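Local coordinates for bottromycin amidohydrolase (Streptomyces purpureus, PDB 6I5S), which probably hydrolyses an amide bond beside a thiazoline in a peptide precursor, acting as the zinc-dependent gatekeeper of bottromycin biosynthesis, at residues A[90-95]-A[104-109]; A[113-118]-A[206-211]; A[146-149]-A[153-156]; A[157-162]-A[168-173]; A[191-196]-A[217-222]. One frame throughout, in Å; residues are numbered along the deposited sequence.

Contact 1 of 5, residues A[90-95]-A[104-109]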
# COMPACT_ATOMS: atom_id res chain seq x y z
N PHE A 90 -8.68 1.80 -3.89
CA PHE A 90 -7.30 1.35 -4.02
C PHE A 90 -6.81 0.65 -2.76
O PHE A 90 -7.30 0.90 -1.65
CB PHE A 90 -6.36 2.55 -4.29
CG PHE A 90 -6.82 3.41 -5.42
CD1 PHE A 90 -7.34 2.86 -6.57
CD2 PHE A 90 -6.76 4.77 -5.32
CE1 PHE A 90 -7.85 3.67 -7.60
CE2 PHE A 90 -7.26 5.59 -6.37
CZ PHE A 90 -7.78 5.01 -7.50
N VAL A 91 -5.81 -0.21 -2.96
CA VAL A 91 -5.18 -0.96 -1.88
C VAL A 91 -3.70 -0.67 -1.90
O VAL A 91 -3.00 -1.00 -2.88
CB VAL A 91 -5.42 -2.47 -2.00
CG1 VAL A 91 -4.87 -3.16 -0.69
CG2 VAL A 91 -6.92 -2.75 -2.22
N ASP A 92 -3.19 -0.04 -0.83
CA ASP A 92 -1.73 0.03 -0.67
C ASP A 92 -1.24 -1.33 -0.17
O ASP A 92 -1.46 -1.70 0.99
CB ASP A 92 -1.31 1.16 0.26
CG ASP A 92 0.21 1.34 0.30
OD1 ASP A 92 0.65 2.44 0.61
OD2 ASP A 92 0.97 0.36 0.03
N ALA A 93 -0.58 -2.05 -1.05
CA ALA A 93 -0.21 -3.45 -0.75
C ALA A 93 1.00 -3.60 0.18
O ALA A 93 1.36 -4.75 0.53
CB ALA A 93 0.02 -4.19 -2.04
N HIS A 94 1.60 -2.52 0.63
CA HIS A 94 2.70 -2.63 1.58
C HIS A 94 2.77 -1.32 2.36
O HIS A 94 3.59 -0.47 2.03
CB HIS A 94 4.01 -2.88 0.87
CG HIS A 94 5.14 -3.33 1.77
ND1 HIS A 94 5.84 -4.50 1.57
CD2 HIS A 94 5.69 -2.77 2.88
CE1 HIS A 94 6.74 -4.65 2.53
NE2 HIS A 94 6.69 -3.60 3.32
N ALA A 95 1.95 -1.15 3.39
CA ALA A 95 1.94 0.08 4.17
C ALA A 95 2.39 -0.22 5.59
O ALA A 95 2.27 -1.36 6.07
CB ALA A 95 0.55 0.73 4.17
N VAL A 104 -5.50 8.99 7.34
CA VAL A 104 -6.10 10.10 6.60
C VAL A 104 -5.44 10.29 5.25
O VAL A 104 -6.13 10.48 4.24
CB VAL A 104 -6.07 11.39 7.45
CG1 VAL A 104 -6.52 12.58 6.56
CG2 VAL A 104 -6.98 11.26 8.71
N GLY A 105 -4.10 10.22 5.20
CA GLY A 105 -3.39 10.32 3.93
C GLY A 105 -3.84 9.28 2.92
O GLY A 105 -4.10 9.59 1.76
N LEU A 106 -3.99 8.02 3.38
CA LEU A 106 -4.48 6.99 2.47
C LEU A 106 -5.87 7.33 1.93
O LEU A 106 -6.07 7.29 0.70
CB LEU A 106 -4.46 5.62 3.15
CG LEU A 106 -3.08 5.09 3.49
CD1 LEU A 106 -3.18 3.86 4.37
CD2 LEU A 106 -2.25 4.78 2.26
N LEU A 107 -6.83 7.68 2.83
CA LEU A 107 -8.20 7.92 2.39
C LEU A 107 -8.27 9.04 1.38
O LEU A 107 -8.99 8.96 0.38
CB LEU A 107 -9.07 8.31 3.59
CG LEU A 107 -9.41 7.16 4.53
CD1 LEU A 107 -10.16 7.77 5.72
CD2 LEU A 107 -10.25 6.13 3.79
N VAL A 108 -7.55 10.11 1.65
CA VAL A 108 -7.58 11.29 0.77
C VAL A 108 -7.14 10.94 -0.64
O VAL A 108 -7.57 11.57 -1.62
CB VAL A 108 -6.68 12.39 1.40
CG1 VAL A 108 -6.18 13.35 0.36
CG2 VAL A 108 -7.43 13.09 2.51
N HIS A 109 -6.31 9.91 -0.78
CA HIS A 109 -5.77 9.52 -2.07
C HIS A 109 -6.47 8.30 -2.65
O HIS A 109 -5.97 7.74 -3.64
CB HIS A 109 -4.25 9.31 -1.97
CG HIS A 109 -3.54 10.60 -1.75
ND1 HIS A 109 -3.36 11.14 -0.49
CD2 HIS A 109 -3.03 11.50 -2.63
CE1 HIS A 109 -2.80 12.33 -0.61
NE2 HIS A 109 -2.58 12.58 -1.89
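Two side chains of the strand, Phe90 and Asp92, reach across to Leu106 of the helix and to His109 just beyond its end, and neither does so by a hydrogen bond. The Phe90 ring presents its edge to the backbone carbonyl of His109: CD2 stands 3.5 Å from His109 O and CE2 3.7 Å from the same oxygen, which lies near the ring plane. That oxygen also takes a hydrogen bond from His361. With CG turned opposite the carbonyl carbon (chi1 -51°), the ring is carried toward the helix terminus. Further along, Asp92 and Leu106 cross at about a right angle, and Asp92 OD1 touches the Leu106 methyl CD2 at 4.1 Å.

These pairs join the strand to the helix of the beta-alpha-beta unit made of strand 84-95, helix 100-108 and strand 111-116. At its end the strand turns a corner into His94, a zinc ligand together with His96 and Asp348.

Hydrogen bonds work inside each segment. Asp92 OD2 accepts from His94 N at 3.0 Å, closing an Asx turn over that corner, while OD1 is bonded to Thr347. An alanine in place of Asp92 would probably leave the His94 amide and Thr347 without their acceptor and give the turn that carries the zinc ligand more freedom to move. Just past the helix, His109 ND1 donates back to Gly105 O at 2.8 Å and 169°, with the acceptor in the imidazole plane; this fixes the ring beside the last turn, where it also meets Trp438 edge-to-face.

Contact 2 of 5, residues A[113-118]-A[206-211]; sequences AYRQLW and PVVGHV. With ZN (zinc ion), chain B.
Beside the two-zinc centre, Arg115 near the end of strand 111-116 and Leu117 just past it pack on Val208, in the loop that delivers the zinc ligand His210. Val208 CG1 approaches the guanidinium obliquely, 3.7 Å from Arg115 NH2, and Leu117 CD1 meets the other methyl, Val208 CG2, at 4.3 Å. The same Leu117 CD1 lies over one face of the Arg115 guanidinium, off toward its rim. A bend at chi3 (-52°) folds the end of the Arg115 chain, whose polar atoms bind Ala93 O, Ser226 and, as a salt bridge, Glu228, which probably balances the buried charge.

One residue past Val208, Gly209 has backbone angles at which a CB would press on the Val208 carbonyl oxygen. His210 follows and binds zinc through NE2 at 2.1 Å. ND1, at the other end of the imidazole, is bonded to Asp186, which would fix the ring's rotation, and Tyr185 stacks on it. His229, the carboxylated lysine at position 183, water 1 at 2.1 Å from the zinc ion and water 2 at 2.2 Å complete the coordination. A carboxylated lysine shared by two zinc ions, with histidines around them, is typical of dinuclear amidohydrolase sites.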
# COMPACT_ATOMS: atom_id res chain seq x y z
N ALA A 113 -8.11 0.42 1.57
CA ALA A 113 -7.62 -0.76 2.25
C ALA A 113 -6.09 -0.78 2.12
O ALA A 113 -5.50 -0.10 1.27
CB ALA A 113 -8.21 -2.04 1.67
N TYR A 114 -5.44 -1.47 3.05
CA TYR A 114 -3.99 -1.59 2.98
C TYR A 114 -3.59 -2.92 3.63
O TYR A 114 -4.27 -3.41 4.55
CB TYR A 114 -3.30 -0.40 3.66
CG TYR A 114 -3.60 -0.24 5.17
CD1 TYR A 114 -2.72 -0.72 6.15
CD2 TYR A 114 -4.76 0.41 5.59
CE1 TYR A 114 -3.02 -0.60 7.51
CE2 TYR A 114 -5.07 0.57 6.97
CZ TYR A 114 -4.18 0.09 7.92
OH TYR A 114 -4.46 0.23 9.21
N ARG A 115 -2.46 -3.46 3.17
CA ARG A 115 -1.75 -4.54 3.86
C ARG A 115 -0.75 -3.91 4.82
O ARG A 115 0.17 -3.18 4.42
CB ARG A 115 -1.07 -5.51 2.90
CG ARG A 115 -2.02 -6.20 1.97
CD ARG A 115 -1.37 -7.42 1.27
NE ARG A 115 -0.08 -7.08 0.62
CZ ARG A 115 0.80 -7.95 0.13
NH1 ARG A 115 1.94 -7.54 -0.42
NH2 ARG A 115 0.58 -9.27 0.14
N GLN A 116 -0.91 -4.22 6.08
CA GLN A 116 -0.00 -3.83 7.15
C GLN A 116 0.99 -4.95 7.34
O GLN A 116 0.68 -5.96 7.97
CB GLN A 116 -0.75 -3.56 8.44
CG GLN A 116 0.16 -3.24 9.62
CD GLN A 116 0.86 -1.90 9.46
OE1 GLN A 116 0.36 -1.00 8.79
NE2 GLN A 116 2.01 -1.78 10.07
N LEU A 117 2.19 -4.76 6.80
CA LEU A 117 3.16 -5.85 6.74
C LEU A 117 4.08 -5.88 7.96
O LEU A 117 5.09 -6.60 7.96
CB LEU A 117 3.95 -5.76 5.42
CG LEU A 117 3.55 -6.94 4.54
CD1 LEU A 117 2.08 -7.04 4.26
CD2 LEU A 117 4.30 -6.89 3.24
N TRP A 118 3.72 -5.18 9.02
CA TRP A 118 4.29 -5.36 10.33
C TRP A 118 3.13 -5.14 11.29
O TRP A 118 3.02 -4.12 11.92
CB TRP A 118 5.43 -4.37 10.61
CG TRP A 118 6.40 -4.88 11.56
CD1 TRP A 118 6.17 -5.24 12.85
CD2 TRP A 118 7.79 -5.08 11.31
NE1 TRP A 118 7.35 -5.67 13.43
CE2 TRP A 118 8.36 -5.57 12.50
CE3 TRP A 118 8.61 -4.89 10.18
CZ2 TRP A 118 9.72 -5.88 12.61
CZ3 TRP A 118 9.96 -5.21 10.29
CH2 TRP A 118 10.50 -5.69 11.49
N PRO A 206 -1.95 -17.40 4.69
CA PRO A 206 -0.94 -16.98 3.69
C PRO A 206 0.33 -16.48 4.33
O PRO A 206 0.32 -15.87 5.40
CB PRO A 206 -1.64 -15.83 2.94
CG PRO A 206 -2.64 -15.34 3.82
CD PRO A 206 -3.10 -16.49 4.71
N VAL A 207 1.45 -16.77 3.63
CA VAL A 207 2.77 -16.30 4.03
C VAL A 207 3.27 -15.31 2.98
O VAL A 207 3.30 -15.61 1.77
CB VAL A 207 3.77 -17.47 4.19
CG1 VAL A 207 5.14 -16.92 4.57
CG2 VAL A 207 3.24 -18.49 5.23
N VAL A 208 3.67 -14.12 3.44
CA VAL A 208 4.14 -13.06 2.57
C VAL A 208 5.50 -12.61 3.08
O VAL A 208 5.97 -13.05 4.12
CB VAL A 208 3.16 -11.87 2.51
CG1 VAL A 208 1.84 -12.30 1.94
CG2 VAL A 208 2.96 -11.23 3.89
N GLY A 209 6.13 -11.69 2.36
CA GLY A 209 7.31 -11.01 2.87
C GLY A 209 8.53 -11.18 1.98
O GLY A 209 8.44 -11.17 0.73
N HIS A 210 9.70 -11.22 2.62
CA HIS A 210 10.97 -11.27 1.93
C HIS A 210 11.34 -12.70 1.61
O HIS A 210 11.28 -13.54 2.49
CB HIS A 210 12.10 -10.69 2.81
CG HIS A 210 11.93 -9.24 3.15
ND1 HIS A 210 12.94 -8.51 3.74
CD2 HIS A 210 10.88 -8.39 3.00
CE1 HIS A 210 12.52 -7.26 3.92
NE2 HIS A 210 11.27 -7.17 3.48
N VAL A 211 11.81 -12.96 0.38
CA VAL A 211 12.33 -14.30 0.09
C VAL A 211 13.53 -14.50 1.00
O VAL A 211 14.49 -13.74 0.92
CB VAL A 211 12.75 -14.47 -1.38
CG1 VAL A 211 13.46 -15.82 -1.63
CG2 VAL A 211 11.53 -14.29 -2.31
ZN ZN B . 10.50 -5.17 3.66
O HOH W 1 11.61 -4.50 5.36
O HOH W 2 9.97 -3.03 4.06

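Contact 3 of 5, residues A[146-149]-A[153-156]; sequences VVDG and HVPQ
Asp148 and His153 are joined through water 3 and not directly. The water donates to Asp148 OD2 at 2.7 Å and accepts from the backbone amide His153 N at 2.9 Å, spanning a gap of 4.1 Å between OD2 and that nitrogen. The only other touch across the contact comes from Val154, whose methyl CG2 stands 4.0 Å from the same carboxylate oxygen; the two side chains cross at about a right angle.

What holds the carboxylate lies just beyond. OD2 is also hydrogen-bonded to Ser152 OG, and that hydroxyl accepts from Val154 N two residues on, consistent with an ST turn at the start of the 153-156 loop. Asp148 itself sits on strand 147-148, which pairs in parallel with strand 159-160 in a small two-stranded sheet; the loop gripped here belongs to the connection between them. CG lies roughly opposite the backbone nitrogen (chi1 -152°), which sends the carboxylate out from the strand toward the loop. Its second oxygen, OD1, takes a bond from Asp187 N and a weak one from Gly149 N (2.9 Å, 142°). Both oxygens are therefore engaged, and the buried carboxylate is held from two ends. Farther out, Tyr185 packs against Asp148, while Arg239 touches His153.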
# COMPACT_ATOMS: atom_id res chain seq x y z
N VAL A 146 6.24 -9.91 12.42
CA VAL A 146 7.14 -10.41 11.37
C VAL A 146 7.96 -11.53 12.01
O VAL A 146 8.42 -11.41 13.16
CB VAL A 146 8.08 -9.34 10.76
CG1 VAL A 146 7.28 -8.24 10.07
CG2 VAL A 146 9.01 -8.80 11.79
N VAL A 147 8.18 -12.61 11.27
CA VAL A 147 8.92 -13.77 11.72
C VAL A 147 10.31 -13.71 11.08
O VAL A 147 10.40 -13.42 9.88
CB VAL A 147 8.21 -15.07 11.32
CG1 VAL A 147 9.04 -16.20 11.49
CG2 VAL A 147 6.88 -15.15 12.22
N ASP A 148 11.34 -13.93 11.87
CA ASP A 148 12.70 -13.93 11.38
C ASP A 148 13.49 -14.99 12.11
O ASP A 148 13.06 -15.50 13.15
CB ASP A 148 13.38 -12.57 11.56
CG ASP A 148 14.48 -12.29 10.51
OD1 ASP A 148 14.77 -13.16 9.66
OD2 ASP A 148 15.08 -11.17 10.55
N GLY A 149 14.67 -15.33 11.56
CA GLY A 149 15.51 -16.35 12.16
C GLY A 149 16.49 -15.76 13.15
O GLY A 149 16.59 -14.54 13.33
N HIS A 153 18.51 -9.19 11.46
CA HIS A 153 18.96 -7.80 11.57
C HIS A 153 17.96 -6.92 12.33
O HIS A 153 18.27 -5.75 12.60
CB HIS A 153 19.18 -7.25 10.17
CG HIS A 153 20.38 -7.83 9.47
ND1 HIS A 153 21.18 -7.09 8.61
CD2 HIS A 153 20.93 -9.07 9.52
CE1 HIS A 153 22.16 -7.85 8.17
NE2 HIS A 153 22.02 -9.06 8.69
N VAL A 154 16.78 -7.44 12.67
CA VAL A 154 15.79 -6.67 13.42
C VAL A 154 15.31 -7.49 14.61
O VAL A 154 14.10 -7.69 14.78
CB VAL A 154 14.60 -6.27 12.54
CG1 VAL A 154 15.01 -5.12 11.63
CG2 VAL A 154 14.11 -7.47 11.71
N PRO A 155 16.22 -7.97 15.46
CA PRO A 155 15.82 -8.93 16.50
C PRO A 155 14.89 -8.35 17.56
O PRO A 155 14.16 -9.10 18.21
CB PRO A 155 17.16 -9.35 17.12
CG PRO A 155 18.07 -8.23 16.85
CD PRO A 155 17.66 -7.67 15.50
N GLN A 156 14.91 -7.03 17.73
CA GLN A 156 14.04 -6.38 18.71
C GLN A 156 12.59 -6.48 18.27
O GLN A 156 11.72 -6.92 19.03
CB GLN A 156 14.48 -4.92 18.91
CG GLN A 156 14.20 -3.95 17.73
CD GLN A 156 14.99 -4.27 16.44
OE1 GLN A 156 15.90 -5.09 16.44
NE2 GLN A 156 14.63 -3.60 15.36
O HOH W 3 17.02 -9.96 9.15

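Contact 4 of 5, residues A[157-162]-A[168-173]; sequences AATIVS and AKVVDD
Val170 rests its CG2 methyl against two neighbouring methyls of the facing strand segment, Thr159 CG2 and Val161 CG2. It stands 4.1 Å from Thr159 CG2 and 4.2 Å from Val161 CG2. The approaches differ: Val170 and Thr159 slide past each other in opposite directions, whereas Val170 and Val161 cross obliquely. In Thr159, chi1 of -58° puts OG1 beside the backbone nitrogen and leaves the methyl CG2 opposite it, and this brings carbon rather than oxygen to the helix; OG1 stays 5.5 Å from Val170 CG2. No hydrogen bond crosses the contact.

Thr159 and Val161 are two apart on an extended chain and so face the same way, while Ile160 between them turns to the other side, against Ser152. This is a helix lying on one face of a small parallel sheet: strand 159-160 pairs with strand 147-148, and helix 164-177, which follows it in the chain, folds back over both. Val147 of the neighbouring strand completes the bed for Val170, its CG2 lying 4.0 Å from Val170 CG1, and Ile182 also touches Val170.

Toward the start of the helix, Val161 leans on Asp166 and Val167, and the amide of Ser162 is bonded to Asp166 OD2, which ties the end of the strand segment to the first turn. Within the helix, Asp172 N bonds to Ala168 O at 2.9 Å.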
# COMPACT_ATOMS: atom_id res chain seq x y z
N ALA A 157 12.32 -6.13 17.02
CA ALA A 157 10.98 -6.04 16.50
C ALA A 157 10.45 -7.36 15.94
O ALA A 157 9.23 -7.52 15.82
CB ALA A 157 10.93 -4.98 15.39
N ALA A 158 11.33 -8.30 15.60
CA ALA A 158 10.89 -9.53 14.98
C ALA A 158 10.59 -10.60 16.04
O ALA A 158 11.17 -10.61 17.12
CB ALA A 158 11.94 -10.07 14.01
N THR A 159 9.69 -11.50 15.68
CA THR A 159 9.47 -12.73 16.42
C THR A 159 10.49 -13.75 15.91
O THR A 159 10.37 -14.17 14.77
CB THR A 159 8.06 -13.23 16.17
OG1 THR A 159 7.17 -12.22 16.56
CG2 THR A 159 7.74 -14.54 16.99
N ILE A 160 11.46 -14.14 16.74
CA ILE A 160 12.51 -15.05 16.32
C ILE A 160 12.01 -16.48 16.40
O ILE A 160 11.62 -16.98 17.47
CB ILE A 160 13.78 -14.86 17.14
CG1 ILE A 160 14.26 -13.41 17.11
CG2 ILE A 160 14.84 -15.80 16.64
CD1 ILE A 160 14.51 -12.87 15.72
N VAL A 161 12.06 -17.16 15.26
CA VAL A 161 11.59 -18.54 15.13
C VAL A 161 12.79 -19.39 14.73
O VAL A 161 13.48 -19.08 13.75
CB VAL A 161 10.43 -18.64 14.12
CG1 VAL A 161 9.98 -20.01 13.91
CG2 VAL A 161 9.25 -17.75 14.59
N SER A 162 13.06 -20.43 15.50
CA SER A 162 14.18 -21.31 15.19
C SER A 162 13.80 -22.79 15.24
O SER A 162 14.69 -23.65 15.15
CB SER A 162 15.32 -21.01 16.14
OG SER A 162 14.98 -21.42 17.43
N ALA A 168 4.68 -22.93 15.64
CA ALA A 168 3.32 -23.21 16.12
C ALA A 168 2.76 -22.02 16.89
O ALA A 168 1.56 -21.71 16.79
CB ALA A 168 3.37 -24.49 16.97
N LYS A 169 3.58 -21.37 17.71
CA LYS A 169 3.11 -20.24 18.51
C LYS A 169 2.66 -19.08 17.63
O LYS A 169 1.78 -18.31 18.03
CB LYS A 169 4.21 -19.77 19.47
CG LYS A 169 4.56 -20.71 20.67
CD LYS A 169 5.71 -20.00 21.46
CE LYS A 169 6.21 -20.78 22.62
NZ LYS A 169 7.33 -20.05 23.28
N VAL A 170 3.27 -18.90 16.46
CA VAL A 170 2.82 -17.86 15.57
C VAL A 170 1.48 -18.22 14.95
O VAL A 170 0.57 -17.39 14.88
CB VAL A 170 3.88 -17.54 14.52
CG1 VAL A 170 3.38 -16.48 13.53
CG2 VAL A 170 5.15 -17.17 15.19
N VAL A 171 1.35 -19.45 14.48
CA VAL A 171 0.08 -19.93 13.95
C VAL A 171 -1.04 -19.80 15.02
O VAL A 171 -2.16 -19.39 14.70
CB VAL A 171 0.26 -21.38 13.44
CG1 VAL A 171 -1.08 -22.05 13.15
CG2 VAL A 171 1.12 -21.43 12.13
N ASP A 172 -0.73 -20.06 16.28
CA ASP A 172 -1.73 -19.88 17.36
C ASP A 172 -2.22 -18.44 17.46
O ASP A 172 -3.43 -18.21 17.68
CB ASP A 172 -1.12 -20.26 18.70
CG ASP A 172 -0.84 -21.77 18.83
OD1 ASP A 172 -1.50 -22.56 18.11
OD2 ASP A 172 -0.03 -22.17 19.71
N ASP A 173 -1.28 -17.47 17.41
CA ASP A 173 -1.63 -16.06 17.43
C ASP A 173 -2.49 -15.68 16.22
O ASP A 173 -3.48 -14.95 16.35
CB ASP A 173 -0.38 -15.19 17.44
CG ASP A 173 0.25 -14.99 18.81
OD1 ASP A 173 -0.29 -15.38 19.83
OD2 ASP A 173 1.35 -14.36 18.86

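Contact 5 of 5, residues A[191-196]-A[217-222]; sequences PVFEAL and LDVALR
Phe193 is the residue of 191-196 that touches Val219 and Ala220 of the neighbouring helix. Pro191 opens the run with its carbonyl oxygen accepting from Ala195 N. Val192 faces another direction, onto Val161 and onto Val167 of helix 164-177. One step on, the Phe193 side chain projects from the helix, CG opposite the backbone nitrogen (chi1 178°), and its ring is thrust across to the segment 217-222. Two atoms at the far end of the ring do the touching: CE2 lies 4.4 Å from the Val219 methyl CG1, and CZ lies 4.4 Å from Ala220 CA. Both partners approach obliquely. The small Ala220 side chain lets the ring come near the backbone there, and its CB is 4.7 Å from Phe193 CZ. Val215, in the loop before the second helix, packs on Phe193 as well. No polar bond takes part.

Glu194, next in line, is exposed, and its carboxylate forms a long, weak ion pair with Arg190. Leu196 turns back to the same side as Val192, settling on Val184 and Val167, with its amide bonded to Val192 O at 2.9 Å. Two successive helices thus pack through one phenylalanine, with the segment of the zinc ligand His210 between them in the chain, as expected for outer helices of the beta/alpha barrel if this enzyme follows the amidohydrolase family.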
# COMPACT_ATOMS: atom_id res chain seq x y z
N PRO A 191 15.02 -24.94 6.88
CA PRO A 191 14.11 -25.96 7.46
C PRO A 191 12.92 -25.34 8.19
O PRO A 191 11.80 -25.91 8.23
CB PRO A 191 15.02 -26.75 8.41
CG PRO A 191 16.34 -26.30 8.23
CD PRO A 191 16.39 -25.04 7.44
N VAL A 192 13.15 -24.20 8.84
CA VAL A 192 12.09 -23.49 9.52
C VAL A 192 11.09 -22.92 8.52
O VAL A 192 9.87 -23.03 8.73
CB VAL A 192 12.69 -22.44 10.46
CG1 VAL A 192 11.59 -21.65 11.15
CG2 VAL A 192 13.60 -23.10 11.53
N PHE A 193 11.57 -22.30 7.43
CA PHE A 193 10.69 -21.82 6.38
C PHE A 193 9.82 -22.97 5.85
O PHE A 193 8.61 -22.81 5.65
CB PHE A 193 11.50 -21.17 5.27
CG PHE A 193 10.67 -20.69 4.12
CD1 PHE A 193 10.12 -19.43 4.14
CD2 PHE A 193 10.43 -21.52 3.05
CE1 PHE A 193 9.36 -18.99 3.05
CE2 PHE A 193 9.70 -21.10 1.96
CZ PHE A 193 9.15 -19.86 1.96
N GLU A 194 10.43 -24.12 5.58
CA GLU A 194 9.67 -25.22 4.98
C GLU A 194 8.57 -25.68 5.89
O GLU A 194 7.45 -25.99 5.44
CB GLU A 194 10.59 -26.41 4.65
CG GLU A 194 11.54 -26.14 3.51
CD GLU A 194 12.58 -27.24 3.28
OE1 GLU A 194 12.63 -28.29 3.98
OE2 GLU A 194 13.39 -27.02 2.34
N ALA A 195 8.88 -25.80 7.19
CA ALA A 195 7.87 -26.17 8.16
C ALA A 195 6.78 -25.11 8.28
O ALA A 195 5.59 -25.46 8.39
CB ALA A 195 8.50 -26.41 9.52
N LEU A 196 7.17 -23.83 8.24
CA LEU A 196 6.22 -22.72 8.37
C LEU A 196 5.25 -22.70 7.20
O LEU A 196 4.03 -22.62 7.40
CB LEU A 196 6.97 -21.39 8.43
CG LEU A 196 6.16 -20.11 8.35
CD1 LEU A 196 5.27 -20.03 9.55
CD2 LEU A 196 7.11 -18.96 8.35
N LEU A 217 14.68 -19.30 -4.83
CA LEU A 217 13.64 -18.39 -5.30
C LEU A 217 12.44 -19.18 -5.79
O LEU A 217 11.30 -18.80 -5.53
CB LEU A 217 14.18 -17.50 -6.42
CG LEU A 217 13.20 -16.65 -7.17
CD1 LEU A 217 12.60 -15.59 -6.25
CD2 LEU A 217 13.93 -15.99 -8.34
N ASP A 218 12.68 -20.26 -6.53
CA ASP A 218 11.55 -20.99 -7.09
C ASP A 218 10.70 -21.61 -5.99
O ASP A 218 9.48 -21.66 -6.11
CB ASP A 218 12.03 -22.08 -8.05
CG ASP A 218 13.35 -22.66 -7.64
OD1 ASP A 218 14.35 -21.91 -7.66
OD2 ASP A 218 13.36 -23.86 -7.27
N VAL A 219 11.32 -22.07 -4.91
CA VAL A 219 10.56 -22.57 -3.76
C VAL A 219 9.72 -21.46 -3.13
O VAL A 219 8.53 -21.65 -2.79
CB VAL A 219 11.54 -23.22 -2.75
CG1 VAL A 219 10.85 -23.62 -1.51
CG2 VAL A 219 12.24 -24.38 -3.39
N ALA A 220 10.30 -20.28 -2.95
CA ALA A 220 9.57 -19.18 -2.36
C ALA A 220 8.39 -18.77 -3.24
O ALA A 220 7.29 -18.48 -2.73
CB ALA A 220 10.49 -17.99 -2.14
N LEU A 221 8.59 -18.72 -4.56
CA LEU A 221 7.53 -18.28 -5.45
C LEU A 221 6.35 -19.21 -5.42
O LEU A 221 5.20 -18.76 -5.53
CB LEU A 221 8.04 -18.17 -6.89
CG LEU A 221 9.03 -17.05 -7.12
CD1 LEU A 221 9.62 -17.20 -8.57
CD2 LEU A 221 8.45 -15.69 -6.89
N ARG A 222 6.57 -20.50 -5.28
CA ARG A 222 5.44 -21.41 -5.29
C ARG A 222 4.80 -21.62 -3.92
O ARG A 222 3.73 -22.21 -3.86
CB ARG A 222 5.82 -22.78 -5.90
CG ARG A 222 6.86 -23.54 -5.19
CD ARG A 222 7.01 -24.98 -5.88
NE ARG A 222 8.29 -25.60 -5.65
CZ ARG A 222 8.62 -26.30 -4.57
NH1 ARG A 222 7.74 -26.43 -3.57
NH2 ARG A 222 9.83 -26.86 -4.49

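Contacts 1 and 2 lie at the zinc centre on neighbouring strands, 84-95 and 111-116, their centres about 15 Å apart: Ala93 O accepts from Arg115 NE at 2.7 Å, and each contact holds a zinc ligand, His94 in one and His210 in the other. Contacts 3 and 4 share the small sheet, where Val146 O meets Thr159 N at 2.8 Å; their centres are about 10 Å apart. Trp118 of contact 2 packs on Val146 of contact 3 and Ala157 of contact 4. Contact 5 lies farther out, its Phe193 side chain about 14 Å from a zinc ion, yet Ala220 CB touches Val211 CG1 of contact 2 at 3.7 Å and Val192 touches Val161 of contact 4.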